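Local coordinates for Ent-copalyl diphosphate synthase (Streptomyces platensis, PDB 5BP8), which is a bacterial terpene cyclase of largely helical build, with a domain related to that of the squalene-hopene cyclases, at residues Ser255-Trp266 with Trp495-Val506. Numbering follows the deposited sequence.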
loop_
_atom_site.group_PDB
_atom_site.type_symbol
_atom_site.label_atom_id
_atom_site.label_comp_id
_atom_site.label_asym_id
_atom_site.label_seq_id
_atom_site.Cartn_x
_atom_site.Cartn_y
_atom_site.Cartn_z
ATOM N N SER A 255 3.012 7.320 -3.015
ATOM C CA SER A 255 4.278 6.888 -2.403
ATOM C C SER A 255 4.912 5.674 -3.106
ATOM O O SER A 255 6.071 5.328 -2.855
ATOM C CB SER A 255 4.060 6.583 -0.918
ATOM O OG SER A 255 3.287 5.397 -0.727
ATOM N N ILE A 256 4.125 5.020 -3.960
ATOM C CA ILE A 256 4.571 3.860 -4.709
ATOM C C ILE A 256 3.951 3.910 -6.091
ATOM O O ILE A 256 2.724 4.063 -6.224
ATOM C CB ILE A 256 4.263 2.528 -3.962
ATOM C CG1 ILE A 256 4.805 1.334 -4.748
ATOM C CG2 ILE A 256 2.793 2.387 -3.651
ATOM C CD1 ILE A 256 4.768 0.030 -3.965
ATOM N N THR A 257 4.815 3.910 -7.108
ATOM C CA THR A 257 4.386 3.879 -8.508
ATOM C C THR A 257 5.591 3.549 -9.370
ATOM O O THR A 257 6.673 4.060 -9.129
ATOM C CB THR A 257 3.710 5.184 -8.954
ATOM O OG1 THR A 257 3.170 5.027 -10.278
ATOM C CG2 THR A 257 4.680 6.375 -8.893
ATOM N N PRO A 258 5.432 2.632 -10.342
ATOM C CA PRO A 258 4.272 1.827 -10.674
ATOM C C PRO A 258 4.009 0.710 -9.669
ATOM O O PRO A 258 4.870 0.396 -8.816
ATOM C CB PRO A 258 4.643 1.173 -12.036
ATOM C CG PRO A 258 6.039 1.536 -12.317
ATOM C CD PRO A 258 6.610 2.338 -11.191
ATOM N N ILE A 259 2.836 0.116 -9.807
ATOM C CA ILE A 259 2.434 -1.101 -9.096
ATOM C C ILE A 259 1.894 -2.158 -10.087
ATOM O O ILE A 259 1.055 -2.991 -9.749
ATOM C CB ILE A 259 1.360 -0.813 -8.033
ATOM C CG1 ILE A 259 0.101 -0.165 -8.633
ATOM C CG2 ILE A 259 1.930 0.019 -6.903
ATOM C CD1 ILE A 259 -1.104 -0.347 -7.747
ATOM N N VAL A 260 2.370 -2.086 -11.323
ATOM C CA VAL A 260 1.767 -2.831 -12.452
ATOM C C VAL A 260 1.481 -4.324 -12.182
ATOM O O VAL A 260 0.374 -4.791 -12.431
ATOM C CB VAL A 260 2.594 -2.604 -13.736
ATOM C CG1 VAL A 260 4.036 -3.063 -13.611
ATOM C CG2 VAL A 260 1.930 -3.245 -14.941
ATOM N N TYR A 261 2.440 -5.076 -11.685
ATOM C CA TYR A 261 2.200 -6.524 -11.475
ATOM C C TYR A 261 1.211 -6.827 -10.361
ATOM O O TYR A 261 0.318 -7.687 -10.508
ATOM C CB TYR A 261 3.510 -7.231 -11.205
ATOM C CG TYR A 261 4.567 -7.116 -12.306
ATOM C CD1 TYR A 261 4.215 -7.141 -13.665
ATOM C CD2 TYR A 261 5.922 -7.070 -11.996
ATOM C CE1 TYR A 261 5.178 -7.089 -14.656
ATOM C CE2 TYR A 261 6.882 -7.008 -12.979
ATOM C CZ TYR A 261 6.512 -7.048 -14.309
ATOM O OH TYR A 261 7.482 -6.990 -15.299
ATOM N N PHE A 262 1.340 -6.124 -9.236
ATOM C CA PHE A 262 0.329 -6.170 -8.177
ATOM C C PHE A 262 -1.071 -5.881 -8.747
ATOM O O PHE A 262 -2.021 -6.652 -8.543
ATOM C CB PHE A 262 0.760 -5.175 -7.072
ATOM C CG PHE A 262 -0.325 -4.775 -6.101
ATOM C CD1 PHE A 262 -1.140 -5.708 -5.479
ATOM C CD2 PHE A 262 -0.478 -3.474 -5.740
ATOM C CE1 PHE A 262 -2.120 -5.317 -4.551
ATOM C CE2 PHE A 262 -1.450 -3.082 -4.815
ATOM C CZ PHE A 262 -2.274 -4.011 -4.226
ATOM N N GLU A 263 -1.209 -4.788 -9.482
ATOM C CA GLU A 263 -2.533 -4.434 -10.000
ATOM C C GLU A 263 -3.058 -5.492 -10.994
ATOM O O GLU A 263 -4.228 -5.913 -10.902
ATOM C CB GLU A 263 -2.494 -3.056 -10.661
ATOM C CG GLU A 263 -3.803 -2.711 -11.360
ATOM C CD GLU A 263 -3.842 -1.266 -11.776
ATOM O OE1 GLU A 263 -3.946 -1.042 -12.990
ATOM O OE2 GLU A 263 -3.799 -0.376 -10.883
ATOM N N GLN A 264 -2.197 -5.916 -11.914
ATOM C CA GLN A 264 -2.618 -6.900 -12.937
ATOM C C GLN A 264 -3.117 -8.187 -12.272
ATOM O O GLN A 264 -4.202 -8.669 -12.608
ATOM C CB GLN A 264 -1.500 -7.203 -13.915
ATOM C CG GLN A 264 -1.225 -6.046 -14.848
ATOM C CD GLN A 264 -0.048 -6.249 -15.790
ATOM O OE1 GLN A 264 0.879 -7.027 -15.536
ATOM N NE2 GLN A 264 -0.045 -5.474 -16.863
ATOM N N ALA A 265 -2.349 -8.707 -11.313
ATOM C CA ALA A 265 -2.726 -9.961 -10.639
ATOM C C ALA A 265 -3.990 -9.819 -9.798
ATOM O O ALA A 265 -4.872 -10.685 -9.812
ATOM C CB ALA A 265 -1.589 -10.440 -9.771
ATOM N N TRP A 266 -4.071 -8.727 -9.041
ATOM C CA TRP A 266 -5.226 -8.522 -8.174
ATOM C C TRP A 266 -6.510 -8.306 -8.999
ATOM O O TRP A 266 -7.559 -8.873 -8.679
ATOM C CB TRP A 266 -4.990 -7.386 -7.158
ATOM C CG TRP A 266 -4.433 -7.847 -5.755
ATOM C CD1 TRP A 266 -5.112 -7.817 -4.565
ATOM C CD2 TRP A 266 -3.116 -8.401 -5.443
ATOM N NE1 TRP A 266 -4.315 -8.279 -3.542
ATOM C CE2 TRP A 266 -3.089 -8.646 -4.039
ATOM C CE3 TRP A 266 -1.984 -8.731 -6.212
ATOM C CZ2 TRP A 266 -1.945 -9.176 -3.371
ATOM C CZ3 TRP A 266 -0.809 -9.225 -5.528
ATOM C CH2 TRP A 266 -0.817 -9.454 -4.136
ATOM N N TRP A 495 -3.716 0.586 2.386
ATOM C CA TRP A 495 -2.565 -0.291 2.209
ATOM C C TRP A 495 -1.321 0.317 2.789
ATOM O O TRP A 495 -1.021 1.488 2.518
ATOM C CB TRP A 495 -2.352 -0.601 0.733
ATOM C CG TRP A 495 -3.481 -1.364 0.128
ATOM C CD1 TRP A 495 -4.731 -0.915 -0.126
ATOM C CD2 TRP A 495 -3.447 -2.727 -0.313
ATOM N NE1 TRP A 495 -5.483 -1.900 -0.679
ATOM C CE2 TRP A 495 -4.719 -3.025 -0.819
ATOM C CE3 TRP A 495 -2.461 -3.714 -0.321
ATOM C CZ2 TRP A 495 -5.058 -4.297 -1.310
ATOM C CZ3 TRP A 495 -2.797 -4.995 -0.812
ATOM C CH2 TRP A 495 -4.081 -5.255 -1.309
ATOM N N HIS A 496 -0.572 -0.453 3.570
ATOM C CA HIS A 496 0.636 0.093 4.207
ATOM C C HIS A 496 1.761 0.403 3.228
ATOM O O HIS A 496 2.193 -0.467 2.455
ATOM C CB HIS A 496 1.184 -0.843 5.282
ATOM C CG HIS A 496 0.359 -0.879 6.528
ATOM N ND1 HIS A 496 0.630 -1.741 7.565
ATOM C CD2 HIS A 496 -0.744 -0.188 6.895
ATOM C CE1 HIS A 496 -0.272 -1.575 8.524
ATOM N NE2 HIS A 496 -1.103 -0.623 8.151
ATOM N N ASP A 497 2.247 1.647 3.251
ATOM C CA ASP A 497 3.568 1.924 2.680
ATOM C C ASP A 497 4.262 2.968 3.562
ATOM O O ASP A 497 4.511 2.707 4.737
ATOM C CB ASP A 497 3.504 2.264 1.177
ATOM C CG ASP A 497 4.883 2.444 0.577
ATOM O OD1 ASP A 497 5.807 1.713 1.000
ATOM O OD2 ASP A 497 5.102 3.376 -0.214
ATOM N N LYS A 498 4.589 4.142 3.046
ATOM C CA LYS A 498 5.157 5.162 3.884
ATOM C C LYS A 498 4.082 5.665 4.836
ATOM O O LYS A 498 4.280 5.687 6.052
ATOM C CB LYS A 498 5.688 6.342 3.010
ATOM C CG LYS A 498 6.871 5.984 2.116
ATOM C CD LYS A 498 8.158 5.833 2.897
ATOM C CE LYS A 498 9.263 5.235 2.035
ATOM N NZ LYS A 498 9.626 6.152 0.928
ATOM N N ASP A 499 2.974 6.121 4.265
ATOM C CA ASP A 499 1.732 6.332 5.013
ATOM C C ASP A 499 0.840 5.163 4.577
ATOM O O ASP A 499 1.290 4.008 4.662
ATOM C CB ASP A 499 1.101 7.767 4.961
ATOM C CG ASP A 499 0.975 8.423 3.535
ATOM O OD1 ASP A 499 1.027 7.741 2.486
ATOM O OD2 ASP A 499 0.782 9.699 3.496
ATOM N N ILE A 500 -0.390 5.421 4.167
ATOM C CA ILE A 500 -1.290 4.370 3.646
ATOM C C ILE A 500 -1.848 4.847 2.300
ATOM O O ILE A 500 -2.162 6.040 2.124
ATOM C CB ILE A 500 -2.424 3.968 4.610
ATOM C CG1 ILE A 500 -3.113 5.169 5.292
ATOM C CG2 ILE A 500 -1.867 3.039 5.676
ATOM C CD1 ILE A 500 -4.139 4.778 6.350
ATOM N N TYR A 501 -1.882 3.935 1.328
ATOM C CA TYR A 501 -2.206 4.247 -0.044
ATOM C C TYR A 501 -3.391 3.491 -0.575
ATOM O O TYR A 501 -3.755 2.432 -0.037
ATOM C CB TYR A 501 -0.991 3.997 -0.949
ATOM C CG TYR A 501 -0.608 2.555 -1.202
ATOM C CD1 TYR A 501 0.319 1.890 -0.382
ATOM C CD2 TYR A 501 -1.125 1.861 -2.301
ATOM C CE1 TYR A 501 0.657 0.579 -0.618
ATOM C CE2 TYR A 501 -0.765 0.553 -2.550
ATOM C CZ TYR A 501 0.141 -0.076 -1.727
ATOM O OH TYR A 501 0.488 -1.396 -1.991
ATOM N N ALA A 502 -3.994 4.063 -1.613
ATOM C CA ALA A 502 -5.174 3.503 -2.273
ATOM C C ALA A 502 -4.854 3.055 -3.695
ATOM O O ALA A 502 -4.650 3.900 -4.608
ATOM C CB ALA A 502 -6.319 4.515 -2.314
ATOM N N PRO A 503 -4.819 1.737 -3.900
ATOM C CA PRO A 503 -4.710 1.205 -5.266
ATOM C C PRO A 503 -6.111 1.165 -5.888
ATOM O O PRO A 503 -6.893 0.191 -5.709
ATOM C CB PRO A 503 -4.113 -0.153 -5.047
ATOM C CG PRO A 503 -4.741 -0.619 -3.748
ATOM C CD PRO A 503 -4.922 0.652 -2.916
ATOM N N VAL A 504 -6.433 2.241 -6.591
ATOM C CA VAL A 504 -7.812 2.551 -6.952
ATOM C C VAL A 504 -8.412 1.487 -7.895
ATOM O O VAL A 504 -9.554 1.096 -7.747
ATOM C CB VAL A 504 -7.903 3.967 -7.584
ATOM C CG1 VAL A 504 -9.280 4.225 -8.187
ATOM C CG2 VAL A 504 -7.523 5.045 -6.555
ATOM N N THR A 505 -7.623 1.008 -8.839
ATOM C CA THR A 505 -8.145 0.059 -9.827
ATOM C C THR A 505 -8.357 -1.288 -9.142
ATOM O O THR A 505 -9.341 -1.989 -9.399
ATOM C CB THR A 505 -7.198 -0.060 -11.005
ATOM O OG1 THR A 505 -7.021 1.248 -11.594
ATOM C CG2 THR A 505 -7.736 -1.041 -12.045
ATOM N N VAL A 506 -7.445 -1.620 -8.238
ATOM C CA VAL A 506 -7.615 -2.794 -7.371
ATOM C C VAL A 506 -8.942 -2.752 -6.612
ATOM O O VAL A 506 -9.687 -3.744 -6.537
ATOM C CB VAL A 506 -6.387 -2.963 -6.440
ATOM C CG1 VAL A 506 -6.654 -3.983 -5.343
ATOM C CG2 VAL A 506 -5.175 -3.410 -7.238
HETATM O O HOH W 1 7.909 6.613 -1.248
HETATM O O HOH W 2 1.935 5.432 1.532
HETATM O O HOH W 3 -4.782 0.117 -8.482
HETATM O O HOH W 4 -5.110 1.208 -13.641
#
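The CA atoms of S255 and E263 lie 6.6 Å from K498 CA and 6.0 Å from V506 CA, respectively; between them, a loop and the start of helix 260-274 meet a β-hairpin (strands 495-496 and 500-501) and the start of helix 504-518, consistent with the α/α-barrel architecture of this family. I256 CG2 sits 3.9 Å from the Y501 ring centroid and 2° off the normal, a CH-π contact, while W495 CB lies over the opposite face, toward its rim. F262, W266 and W495 form an aromatic cluster. F262 CZ lies over one face of W495, 3.6 Å from W495 CZ3, and the six-membered ring of W495 directs its edge at the face of the W266 five-membered ring, an offset edge-to-face pair with planes at 78°. P503 CB touches both F262 CE2 and I259 CD1, each at 4.0 Å. E263, extended with CG anti to N (chi1 173°), reaches helix 504-518 through two waters, OE1 to T505 OG1 and OE2 to V506 N; OE2 also accepts from L26 N. At the hairpin turn, D497 OD2 is hydrogen-bonded to H191 NE2 and, through its anti lone pair, accepts from S255 OG at 2.8 Å.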